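PDB 2BGW: XPF endonuclease from Aeropyrum pernix, which probably acts as a structure-specific endonuclease that nicks one DNA strand near single-strand/double-strand junctions in DNA repair, using magnesium. Local coordinates for residues Leu38-Tyr43 and Glu77-Val82; Asp58-Leu63 and Arg93-Arg98; Arg67-Ala72 and Leu111-Arg116. All coordinates share one frame; numbering follows the deposited sequence.

Contact 1: Leu38-Tyr43 and Glu77-Val82; sequences LPMGDY and EHYETV. With MG (magnesium ion), chain E; SO4 (sulfate ion), chain H; nucleotides of chain C.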
loop_
_atom_site.group_PDB
_atom_site.type_symbol
_atom_site.label_atom_id
_atom_site.label_comp_id
_atom_site.label_asym_id
_atom_site.label_seq_id
_atom_site.Cartn_x
_atom_site.Cartn_y
_atom_site.Cartn_z
ATOM N N LEU A 38 -5.276 9.064 -10.268
ATOM C CA LEU A 38 -5.217 8.930 -8.818
ATOM C C LEU A 38 -3.971 9.626 -8.336
ATOM O O LEU A 38 -3.029 9.761 -9.093
ATOM C CB LEU A 38 -5.112 7.459 -8.427
ATOM C CG LEU A 38 -6.188 6.510 -8.901
ATOM C CD1 LEU A 38 -5.738 5.104 -8.635
ATOM C CD2 LEU A 38 -7.441 6.845 -8.156
ATOM N N PRO A 39 -3.949 10.065 -7.070
ATOM C CA PRO A 39 -2.741 10.728 -6.621
ATOM C C PRO A 39 -1.533 9.795 -6.707
ATOM O O PRO A 39 -0.438 10.234 -7.083
ATOM C CB PRO A 39 -3.041 11.045 -5.162
ATOM C CG PRO A 39 -4.491 10.968 -5.030
ATOM C CD PRO A 39 -4.966 9.986 -6.010
ATOM N N MET A 40 -1.751 8.516 -6.394
ATOM C CA MET A 40 -0.673 7.530 -6.246
ATOM C C MET A 40 -1.128 6.094 -6.489
ATOM O O MET A 40 -2.281 5.781 -6.274
ATOM C CB MET A 40 -0.026 7.650 -4.858
ATOM C CG MET A 40 -0.932 7.398 -3.704
ATOM S SD MET A 40 -0.383 8.332 -2.264
ATOM C CE MET A 40 1.108 7.491 -1.829
ATOM N N GLY A 41 -0.210 5.235 -6.926
ATOM C CA GLY A 41 -0.485 3.821 -7.119
ATOM C C GLY A 41 -1.331 3.584 -8.344
ATOM O O GLY A 41 -1.699 4.533 -9.029
ATOM N N ASP A 42 -1.684 2.327 -8.604
ATOM C CA ASP A 42 -2.272 1.972 -9.889
ATOM C C ASP A 42 -3.674 1.510 -9.769
ATOM O O ASP A 42 -4.450 1.672 -10.702
ATOM C CB ASP A 42 -1.463 0.891 -10.608
ATOM C CG ASP A 42 0.028 1.191 -10.630
ATOM O OD1 ASP A 42 0.413 2.395 -10.709
ATOM O OD2 ASP A 42 0.816 0.221 -10.534
ATOM N N TYR A 43 -4.007 0.916 -8.635
ATOM C CA TYR A 43 -5.365 0.470 -8.429
ATOM C C TYR A 43 -5.856 0.861 -7.060
ATOM O O TYR A 43 -5.229 0.522 -6.069
ATOM C CB TYR A 43 -5.464 -1.041 -8.595
ATOM C CG TYR A 43 -5.221 -1.482 -9.986
ATOM C CD1 TYR A 43 -3.933 -1.778 -10.416
ATOM C CD2 TYR A 43 -6.251 -1.585 -10.888
ATOM C CE1 TYR A 43 -3.678 -2.177 -11.711
ATOM C CE2 TYR A 43 -6.018 -1.990 -12.184
ATOM C CZ TYR A 43 -4.721 -2.278 -12.583
ATOM O OH TYR A 43 -4.455 -2.668 -13.861
ATOM N N GLU A 77 2.547 6.030 3.732
ATOM C CA GLU A 77 2.109 7.228 4.464
ATOM C C GLU A 77 0.630 7.506 4.237
ATOM O O GLU A 77 -0.055 7.953 5.132
ATOM C CB GLU A 77 2.872 8.450 3.964
ATOM C CG GLU A 77 2.770 9.703 4.836
ATOM C CD GLU A 77 3.383 10.961 4.185
ATOM O OE1 GLU A 77 4.148 10.877 3.191
ATOM O OE2 GLU A 77 3.098 12.066 4.697
ATOM N N HIS A 78 0.135 7.238 3.039
ATOM C CA HIS A 78 -1.193 7.678 2.692
ATOM C C HIS A 78 -2.293 6.620 2.772
ATOM O O HIS A 78 -3.459 6.958 2.877
ATOM C CB HIS A 78 -1.153 8.317 1.315
ATOM C CG HIS A 78 -0.331 9.564 1.267
ATOM N ND1 HIS A 78 1.043 9.547 1.184
ATOM C CD2 HIS A 78 -0.687 10.868 1.318
ATOM C CE1 HIS A 78 1.498 10.785 1.177
ATOM N NE2 HIS A 78 0.468 11.606 1.259
ATOM N N TYR A 79 -1.954 5.344 2.721
ATOM C CA TYR A 79 -2.992 4.344 2.765
ATOM C C TYR A 79 -2.719 3.417 3.857
ATOM O O TYR A 79 -1.578 3.190 4.236
ATOM C CB TYR A 79 -3.073 3.593 1.470
ATOM C CG TYR A 79 -3.568 4.477 0.385
ATOM C CD1 TYR A 79 -2.704 5.329 -0.278
ATOM C CD2 TYR A 79 -4.912 4.504 0.042
ATOM C CE1 TYR A 79 -3.160 6.161 -1.272
ATOM C CE2 TYR A 79 -5.381 5.344 -0.960
ATOM C CZ TYR A 79 -4.497 6.165 -1.607
ATOM O OH TYR A 79 -4.917 7.000 -2.602
ATOM N N GLU A 80 -3.770 2.860 4.408
ATOM C CA GLU A 80 -3.560 2.080 5.610
ATOM C C GLU A 80 -2.983 0.683 5.283
ATOM O O GLU A 80 -2.373 0.032 6.126
ATOM C CB GLU A 80 -4.843 2.099 6.439
ATOM C CG GLU A 80 -5.757 0.925 6.292
ATOM C CD GLU A 80 -5.878 0.181 7.624
ATOM O OE1 GLU A 80 -4.834 0.102 8.343
ATOM O OE2 GLU A 80 -7.004 -0.300 7.951
ATOM N N THR A 81 -3.152 0.274 4.028
ATOM C CA THR A 81 -2.774 -1.035 3.559
ATOM C C THR A 81 -2.238 -0.865 2.153
ATOM O O THR A 81 -2.930 -0.384 1.259
ATOM C CB THR A 81 -3.994 -1.990 3.585
ATOM O OG1 THR A 81 -4.375 -2.234 4.942
ATOM C CG2 THR A 81 -3.679 -3.319 2.966
ATOM N N VAL A 82 -0.994 -1.261 1.955
ATOM C CA VAL A 82 -0.346 -1.108 0.656
ATOM C C VAL A 82 0.040 -2.466 0.108
ATOM O O VAL A 82 0.778 -3.196 0.738
ATOM C CB VAL A 82 0.953 -0.232 0.762
ATOM C CG1 VAL A 82 1.523 0.021 -0.593
ATOM C CG2 VAL A 82 0.666 1.090 1.420
HETATM MG MG MG E . 3.034 0.841 -11.337
HETATM S S SO4 H . 3.381 7.006 -7.404
HETATM O O1 SO4 H . 2.634 8.103 -8.064
HETATM O O2 SO4 H . 2.492 6.192 -6.571
HETATM O O3 SO4 H . 3.831 6.042 -8.408
HETATM O O4 SO4 H . 4.526 7.547 -6.610
ATOM P P DA C 15 8.126 12.160 6.740
ATOM O OP1 DA C 15 9.311 13.028 6.861
ATOM O OP2 DA C 15 7.097 12.472 5.715
ATOM O "O5'" DA C 15 8.659 10.676 6.507
ATOM C "C5'" DA C 15 9.676 10.239 7.414
ATOM C "C4'" DA C 15 9.807 8.735 7.359
ATOM O "O4'" DA C 15 8.551 8.141 7.797
ATOM C "C3'" DA C 15 10.032 8.240 5.930
ATOM O "O3'" DA C 15 11.361 7.733 5.765
ATOM C "C2'" DA C 15 8.960 7.174 5.707
ATOM C "C1'" DA C 15 8.418 6.915 7.118
ATOM N N9 DA C 15 7.044 6.415 7.050
ATOM C C8 DA C 15 5.983 6.983 6.396
ATOM N N7 DA C 15 4.885 6.264 6.473
ATOM C C5 DA C 15 5.253 5.147 7.210
ATOM C C6 DA C 15 4.538 3.995 7.617
ATOM N N6 DA C 15 3.242 3.782 7.351
ATOM N N1 DA C 15 5.218 3.069 8.323
ATOM C C2 DA C 15 6.512 3.301 8.583
ATOM N N3 DA C 15 7.291 4.329 8.244
ATOM C C4 DA C 15 6.586 5.223 7.556
#

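Contact 2: Asp58-Leu63 and Arg93-Arg98; sequences DFAKSL and RRYRGR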
loop_
_atom_site.group_PDB
_atom_site.type_symbol
_atom_site.label_atom_id
_atom_site.label_comp_id
_atom_site.label_asym_id
_atom_site.label_seq_id
_atom_site.Cartn_x
_atom_site.Cartn_y
_atom_site.Cartn_z
ATOM N N ASP A 58 10.564 -4.200 -13.590
ATOM C CA ASP A 58 10.399 -2.845 -13.052
ATOM C C ASP A 58 10.580 -2.814 -11.546
ATOM O O ASP A 58 11.108 -1.847 -10.996
ATOM C CB ASP A 58 9.049 -2.276 -13.410
ATOM C CG ASP A 58 8.943 -2.000 -14.849
ATOM O OD1 ASP A 58 10.007 -1.920 -15.481
ATOM O OD2 ASP A 58 7.824 -1.874 -15.366
ATOM N N PHE A 59 10.168 -3.874 -10.866
ATOM C CA PHE A 59 10.491 -3.922 -9.462
ATOM C C PHE A 59 11.980 -3.741 -9.284
ATOM O O PHE A 59 12.412 -2.859 -8.531
ATOM C CB PHE A 59 10.065 -5.206 -8.802
ATOM C CG PHE A 59 10.288 -5.202 -7.336
ATOM C CD1 PHE A 59 9.375 -4.601 -6.488
ATOM C CD2 PHE A 59 11.424 -5.779 -6.794
ATOM C CE1 PHE A 59 9.580 -4.592 -5.116
ATOM C CE2 PHE A 59 11.640 -5.773 -5.421
ATOM C CZ PHE A 59 10.713 -5.177 -4.582
ATOM N N ALA A 60 12.755 -4.565 -9.997
ATOM C CA ALA A 60 14.216 -4.535 -9.933
ATOM C C ALA A 60 14.738 -3.165 -10.337
ATOM O O ALA A 60 15.409 -2.495 -9.538
ATOM C CB ALA A 60 14.800 -5.605 -10.806
ATOM N N LYS A 61 14.384 -2.741 -11.551
ATOM C CA LYS A 61 14.836 -1.469 -12.100
ATOM C C LYS A 61 14.712 -0.345 -11.061
ATOM O O LYS A 61 15.707 0.267 -10.645
ATOM C CB LYS A 61 14.093 -1.147 -13.391
ATOM C CG LYS A 61 14.722 -0.028 -14.179
ATOM C CD LYS A 61 13.831 0.528 -15.347
ATOM C CE LYS A 61 14.235 2.031 -15.654
ATOM N NZ LYS A 61 13.665 2.670 -16.893
ATOM N N SER A 62 13.508 -0.128 -10.570
ATOM C CA SER A 62 13.299 0.958 -9.622
ATOM C C SER A 62 13.996 0.757 -8.268
ATOM O O SER A 62 14.255 1.738 -7.583
ATOM C CB SER A 62 11.819 1.180 -9.407
ATOM O OG SER A 62 11.394 0.265 -8.422
ATOM N N LEU A 63 14.286 -0.483 -7.865
ATOM C CA LEU A 63 15.086 -0.674 -6.656
ATOM C C LEU A 63 16.405 0.042 -6.853
ATOM O O LEU A 63 16.850 0.763 -5.976
ATOM C CB LEU A 63 15.338 -2.145 -6.318
ATOM C CG LEU A 63 16.327 -2.508 -5.178
ATOM C CD1 LEU A 63 16.090 -1.753 -3.864
ATOM C CD2 LEU A 63 16.417 -4.023 -4.898
ATOM N N ARG A 93 15.976 -13.011 -15.267
ATOM C CA ARG A 93 17.311 -13.419 -15.757
ATOM C C ARG A 93 18.333 -12.262 -15.636
ATOM O O ARG A 93 19.278 -12.327 -14.842
ATOM C CB ARG A 93 17.246 -13.984 -17.202
ATOM N N ARG A 94 18.097 -11.189 -16.381
ATOM C CA ARG A 94 18.983 -10.027 -16.380
ATOM C C ARG A 94 19.514 -9.525 -14.998
ATOM O O ARG A 94 20.320 -8.584 -14.943
ATOM C CB ARG A 94 18.298 -8.899 -17.166
ATOM C CG ARG A 94 18.589 -7.539 -16.615
ATOM C CD ARG A 94 18.056 -6.410 -17.444
ATOM N NE ARG A 94 18.724 -5.198 -16.977
ATOM C CZ ARG A 94 18.808 -4.056 -17.652
ATOM N NH1 ARG A 94 18.242 -3.954 -18.854
ATOM N NH2 ARG A 94 19.451 -3.009 -17.110
ATOM N N TYR A 95 19.074 -10.149 -13.897
ATOM C CA TYR A 95 19.336 -9.633 -12.535
ATOM C C TYR A 95 19.865 -10.644 -11.539
ATOM O O TYR A 95 19.981 -10.334 -10.344
ATOM C CB TYR A 95 18.092 -8.977 -11.943
ATOM C CG TYR A 95 17.847 -7.599 -12.448
ATOM C CD1 TYR A 95 17.006 -7.375 -13.538
ATOM C CD2 TYR A 95 18.458 -6.509 -11.849
ATOM C CE1 TYR A 95 16.774 -6.089 -14.025
ATOM C CE2 TYR A 95 18.244 -5.219 -12.325
ATOM C CZ TYR A 95 17.405 -5.022 -13.414
ATOM O OH TYR A 95 17.204 -3.741 -13.876
ATOM N N ARG A 96 20.191 -11.841 -12.026
ATOM C CA ARG A 96 20.827 -12.884 -11.218
ATOM C C ARG A 96 22.014 -12.357 -10.436
ATOM O O ARG A 96 22.661 -11.366 -10.845
ATOM C CB ARG A 96 21.337 -13.989 -12.120
ATOM C CG ARG A 96 20.355 -15.091 -12.350
ATOM C CD ARG A 96 19.836 -15.065 -13.767
ATOM N NE ARG A 96 18.724 -16.002 -13.936
ATOM C CZ ARG A 96 18.443 -16.644 -15.070
ATOM N NH1 ARG A 96 19.205 -16.464 -16.155
ATOM N NH2 ARG A 96 17.408 -17.476 -15.114
ATOM N N GLY A 97 22.325 -13.018 -9.324
ATOM C CA GLY A 97 23.536 -12.657 -8.588
ATOM C C GLY A 97 23.307 -11.388 -7.794
ATOM O O GLY A 97 23.709 -11.313 -6.633
ATOM N N ARG A 98 22.637 -10.402 -8.405
ATOM C CA ARG A 98 22.056 -9.271 -7.660
ATOM C C ARG A 98 20.859 -9.663 -6.762
ATOM O O ARG A 98 20.214 -8.800 -6.211
ATOM C CB ARG A 98 21.633 -8.141 -8.610
ATOM C CG ARG A 98 22.757 -7.244 -9.135
ATOM C CD ARG A 98 22.544 -6.964 -10.633
ATOM N NE ARG A 98 22.276 -5.555 -10.946
ATOM C CZ ARG A 98 21.869 -5.105 -12.144
ATOM N NH1 ARG A 98 21.653 -5.960 -13.152
ATOM N NH2 ARG A 98 21.663 -3.797 -12.348
#

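Contact 3: Arg67-Ala72 and Leu111-Arg116; sequences RLFEQA and LDYGIR. With SO4 (sulfate ion), chain K; nucleotides of chain D; nucleotides of chain C.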
loop_
_atom_site.group_PDB
_atom_site.type_symbol
_atom_site.label_atom_id
_atom_site.label_comp_id
_atom_site.label_asym_id
_atom_site.label_seq_id
_atom_site.Cartn_x
_atom_site.Cartn_y
_atom_site.Cartn_z
ATOM N N ARG A 67 14.008 5.028 -7.168
ATOM C CA ARG A 67 12.568 5.186 -7.319
ATOM C C ARG A 67 11.726 4.321 -6.351
ATOM O O ARG A 67 10.783 4.829 -5.742
ATOM C CB ARG A 67 12.168 4.853 -8.737
ATOM C CG ARG A 67 12.252 5.968 -9.716
ATOM C CD ARG A 67 11.371 5.558 -10.885
ATOM N NE ARG A 67 11.348 6.547 -11.961
ATOM C CZ ARG A 67 11.175 6.249 -13.260
ATOM N NH1 ARG A 67 11.018 4.976 -13.656
ATOM N NH2 ARG A 67 11.172 7.225 -14.180
ATOM N N LEU A 68 12.060 3.034 -6.204
ATOM C CA LEU A 68 11.238 2.096 -5.428
ATOM C C LEU A 68 10.884 2.513 -4.009
ATOM O O LEU A 68 9.718 2.484 -3.633
ATOM C CB LEU A 68 11.862 0.712 -5.381
ATOM C CG LEU A 68 11.005 -0.337 -4.661
ATOM C CD1 LEU A 68 9.700 -0.652 -5.430
ATOM C CD2 LEU A 68 11.803 -1.596 -4.378
ATOM N N PHE A 69 11.869 2.873 -3.209
ATOM C CA PHE A 69 11.564 3.177 -1.831
ATOM C C PHE A 69 10.953 4.569 -1.610
ATOM O O PHE A 69 10.379 4.842 -0.539
ATOM C CB PHE A 69 12.797 2.974 -0.981
ATOM C CG PHE A 69 13.064 1.555 -0.675
ATOM C CD1 PHE A 69 13.401 0.663 -1.687
ATOM C CD2 PHE A 69 12.963 1.086 0.626
ATOM C CE1 PHE A 69 13.644 -0.692 -1.390
ATOM C CE2 PHE A 69 13.201 -0.258 0.934
ATOM C CZ PHE A 69 13.552 -1.144 -0.071
ATOM N N GLU A 70 11.081 5.455 -2.601
ATOM C CA GLU A 70 10.454 6.750 -2.480
ATOM C C GLU A 70 8.986 6.497 -2.671
ATOM O O GLU A 70 8.176 6.826 -1.803
ATOM C CB GLU A 70 11.007 7.765 -3.482
ATOM C CG GLU A 70 12.242 8.546 -2.936
ATOM N N GLN A 71 8.647 5.856 -3.777
ATOM C CA GLN A 71 7.282 5.406 -4.017
ATOM C C GLN A 71 6.701 4.601 -2.857
ATOM O O GLN A 71 5.524 4.702 -2.537
ATOM C CB GLN A 71 7.308 4.523 -5.221
ATOM C CG GLN A 71 5.985 4.110 -5.716
ATOM C CD GLN A 71 6.128 3.585 -7.124
ATOM O OE1 GLN A 71 7.257 3.424 -7.620
ATOM N NE2 GLN A 71 5.006 3.328 -7.788
ATOM N N ALA A 72 7.549 3.801 -2.235
ATOM C CA ALA A 72 7.103 2.873 -1.229
ATOM C C ALA A 72 6.598 3.611 -0.034
ATOM O O ALA A 72 5.523 3.334 0.453
ATOM C CB ALA A 72 8.242 1.926 -0.820
ATOM N N LEU A 111 9.056 -4.957 6.303
ATOM C CA LEU A 111 9.270 -4.672 7.726
ATOM C C LEU A 111 9.373 -3.180 8.055
ATOM O O LEU A 111 8.977 -2.745 9.125
ATOM C CB LEU A 111 10.523 -5.375 8.244
ATOM C CG LEU A 111 10.513 -6.849 8.647
ATOM C CD1 LEU A 111 11.672 -7.147 9.615
ATOM C CD2 LEU A 111 9.193 -7.224 9.288
ATOM N N ASP A 112 9.929 -2.403 7.140
ATOM C CA ASP A 112 10.170 -0.985 7.389
ATOM C C ASP A 112 8.908 -0.118 7.300
ATOM O O ASP A 112 8.695 0.740 8.134
ATOM C CB ASP A 112 11.243 -0.451 6.420
ATOM C CG ASP A 112 12.672 -0.806 6.859
ATOM O OD1 ASP A 112 12.875 -1.376 7.992
ATOM O OD2 ASP A 112 13.587 -0.499 6.041
ATOM N N TYR A 113 8.087 -0.332 6.280
ATOM C CA TYR A 113 6.870 0.423 6.161
ATOM C C TYR A 113 5.594 -0.432 6.103
ATOM O O TYR A 113 4.560 0.038 5.616
ATOM C CB TYR A 113 6.908 1.324 4.932
ATOM C CG TYR A 113 8.237 1.920 4.509
ATOM C CD1 TYR A 113 8.968 1.329 3.482
ATOM C CD2 TYR A 113 8.718 3.110 5.049
ATOM C CE1 TYR A 113 10.167 1.870 3.017
ATOM C CE2 TYR A 113 9.944 3.674 4.588
ATOM C CZ TYR A 113 10.662 3.028 3.559
ATOM O OH TYR A 113 11.877 3.496 3.058
ATOM N N GLY A 114 5.654 -1.666 6.594
ATOM C CA GLY A 114 4.520 -2.577 6.541
ATOM C C GLY A 114 3.875 -2.868 5.187
ATOM O O GLY A 114 2.749 -3.360 5.149
ATOM N N ILE A 115 4.550 -2.576 4.070
ATOM C CA ILE A 115 3.961 -2.832 2.760
ATOM C C ILE A 115 3.779 -4.318 2.630
ATOM O O ILE A 115 4.443 -5.082 3.330
ATOM C CB ILE A 115 4.811 -2.274 1.623
ATOM C CG1 ILE A 115 4.539 -0.792 1.447
ATOM C CG2 ILE A 115 4.478 -2.915 0.293
ATOM C CD1 ILE A 115 5.678 0.077 1.916
ATOM N N ARG A 116 2.840 -4.719 1.774
ATOM C CA ARG A 116 2.489 -6.137 1.554
ATOM C C ARG A 116 2.769 -6.533 0.117
ATOM O O ARG A 116 2.435 -5.789 -0.821
ATOM C CB ARG A 116 1.027 -6.403 1.930
ATOM C CG ARG A 116 0.811 -6.318 3.407
ATOM C CD ARG A 116 -0.623 -6.359 3.801
ATOM N NE ARG A 116 -0.754 -6.458 5.251
ATOM C CZ ARG A 116 -0.698 -7.609 5.913
ATOM N NH1 ARG A 116 -0.509 -8.737 5.248
ATOM N NH2 ARG A 116 -0.811 -7.644 7.234
HETATM S S SO4 K . 0.215 -4.919 9.949
HETATM O O1 SO4 K . 1.679 -4.843 9.874
HETATM O O2 SO4 K . -0.225 -3.758 10.721
HETATM O O3 SO4 K . -0.368 -4.802 8.591
HETATM O O4 SO4 K . -0.197 -6.150 10.654
ATOM O "O5'" DT D 1 4.625 -6.529 9.535
ATOM C "C5'" DT D 1 4.546 -5.696 10.671
ATOM C "C4'" DT D 1 5.599 -4.630 10.539
ATOM O "O4'" DT D 1 5.215 -3.597 9.605
ATOM C "C3'" DT D 1 5.698 -3.946 11.868
ATOM O "O3'" DT D 1 6.978 -4.093 12.348
ATOM C "C2'" DT D 1 5.343 -2.477 11.653
ATOM C "C1'" DT D 1 5.515 -2.338 10.164
ATOM N N1 DT D 1 4.603 -1.328 9.645
ATOM C C2 DT D 1 5.075 -0.040 9.408
ATOM O O2 DT D 1 6.213 0.328 9.604
ATOM N N3 DT D 1 4.150 0.836 8.907
ATOM C C4 DT D 1 2.823 0.539 8.645
ATOM O O4 DT D 1 2.080 1.403 8.204
ATOM C C5 DT D 1 2.381 -0.819 8.921
ATOM C C7 DT D 1 0.941 -1.219 8.768
ATOM C C6 DT D 1 3.288 -1.681 9.405
ATOM P P DA C 15 8.126 12.160 6.740
ATOM O OP1 DA C 15 9.311 13.028 6.861
ATOM O OP2 DA C 15 7.097 12.472 5.715
ATOM O "O5'" DA C 15 8.659 10.676 6.507
ATOM C "C5'" DA C 15 9.676 10.239 7.414
ATOM C "C4'" DA C 15 9.807 8.735 7.359
ATOM O "O4'" DA C 15 8.551 8.141 7.797
ATOM C "C3'" DA C 15 10.032 8.240 5.930
ATOM O "O3'" DA C 15 11.361 7.733 5.765
ATOM C "C2'" DA C 15 8.960 7.174 5.707
ATOM C "C1'" DA C 15 8.418 6.915 7.118
ATOM N N9 DA C 15 7.044 6.415 7.050
ATOM C C8 DA C 15 5.983 6.983 6.396
ATOM N N7 DA C 15 4.885 6.264 6.473
ATOM C C5 DA C 15 5.253 5.147 7.210
ATOM C C6 DA C 15 4.538 3.995 7.617
ATOM N N6 DA C 15 3.242 3.782 7.351
ATOM N N1 DA C 15 5.218 3.069 8.323
ATOM C C2 DA C 15 6.512 3.301 8.583
ATOM N N3 DA C 15 7.291 4.329 8.244
ATOM C C4 DA C 15 6.586 5.223 7.556
#

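Contact 1: Leu38-Tyr43 and Glu77-Val82
M40 reaches across to H78 and Y79 with the outer half of its side chain. Its CG sits between the backbone N and the carbonyl carbon (chi1 61°), and a bend at chi3 then turns the methyl group toward H78. M40 CG meets the edge of the tyrosine, 3.5 Å from Y79 CE1. The sulfur stays near that ring plane, 85° off the normal, in a Met-aromatic contact; M40 SD is 5.0 Å from the Y79 centroid. The two side chains run past each other in opposite directions. Against H78 the thioether crosses at about a right angle and lies obliquely to the imidazole, with M40 CE 3.6 Å from H78 ND1. That nitrogen is hydrogen-bonded to R74 O, and Y79 OH to E158. Next to M40, G41 N donates to sulfate O2 at 2.9 Å. D42 OD2 binds magnesium at 2.4 Å, together with E52. The loop before strand 43-46 thus carries a metal ligand at one end and packs M40 on the end of helix 67-78. Strand 49-55 touches Y79, and helix 155-165 borders P39 and H78.

Contact 2: Asp58-Leu63 and Arg93-Arg98
D58 O accepts the backbone N-H of S62 at 3.0 Å, in the helical turn that presents A60 and K61 to Y95. The main feature is a CH-pi contact. The methyl group of A60 sits over the middle of the tyrosine ring, with A60 CB 3.6 Å from the Y95 centroid and only 6° off the ring normal. All six ring carbons are therefore at similar distances from the methyl, the closest being Y95 CZ at 3.7 Å from A60 CB. CG of Y95 is anti to the carbonyl carbon (chi1 -79°), which points the ring at helix 56-65, and chi2 of 94° turns its face to the A60 methyl. The hydroxyl end continues over the next residue, with Y95 OH 3.7 Å from K61 CA. The long K61 chain is extended and leads away from the tyrosine. R98 approaches from the ring side opposite A60. Y95 CE2 lies 3.4 Å above the plane of the R98 guanidinium, toward its rim. R98 is also the N-cap residue of helix 99-112. That helix continues the apolar surface, since L102 touches both A60 and L63. The segment 58-63 belongs to the ERCC4 nuclease fold. D58 fits the last position of the GDXnERKX3D signature of XPF nucleases, so this contact packs the helix that follows the ERK sequence.

Contact 3: Arg67-Ala72 and Leu111-Arg116
In the ERCC4 nuclease domain, the turn that links helix 99-112 to strand 116-120 packs Y113 and I115 on F69 and A72 of helix 67-78. This turn belongs to the beta-alpha-beta crossover from strand 81-87 to strand 116-120. F69 and Y113 cross at about a right angle and meet edge to edge. F69 CD2 lies near the plane of the tyrosine, 3.8 Å from Y113 CE1. The phenol oxygen in turn lies at the rim of the phenylalanine, with Y113 OH 3.6 Å from F69 CD2. A72 comes to the tyrosine obliquely, its CB 4.3 Å from Y113 CE1. I115 holds CG1 anti to its carbonyl carbon (chi1 -82°) and sends CD1 toward the helix backbone, where it is 3.6 Å from A72 O. The other edge of Y113 faces DNA: Y113 CD2 is 3.7 Å from N3 of DA15 of chain C. G114 has no side chain, and its backbone lies close to a base, with G114 N 3.2 Å from N1 of DT1 of chain D. R116 NH2 donates to sulfate O3 at 3.2 Å with an angle of 156° at the hydrogen. R116 of the second subunit binds the same sulfate. The chemistry is thus divided. Apolar side chains join the turn to helix 67-78, while the tyrosine edge and the turn backbone meet nucleotides DA15 of chain C and DT1 of chain D, and paired arginines hold an anion at the subunit interface.

The three contacts lie in one nuclease domain, and their segments alternate along the chain. Contacts 1 and 3 are neighbours, with centres about 11 Å apart. They share helix 67-78 and are joined where V82 O lies 2.8 Å from R116 N, a probable hydrogen bond between strands. DA15 of chain C approaches both. Contacts 2 and 3 have centres about 16 Å apart and join through successive helices, with L63 CD1 3.6 Å from F69 CE1. Contacts 1 and 2 do not touch; their nearest atoms are about 9 Å apart. Contact 1 holds the magnesium ligand D42. The side chains of I115 and K61 lie about 7 Å and 11 Å from that of E52.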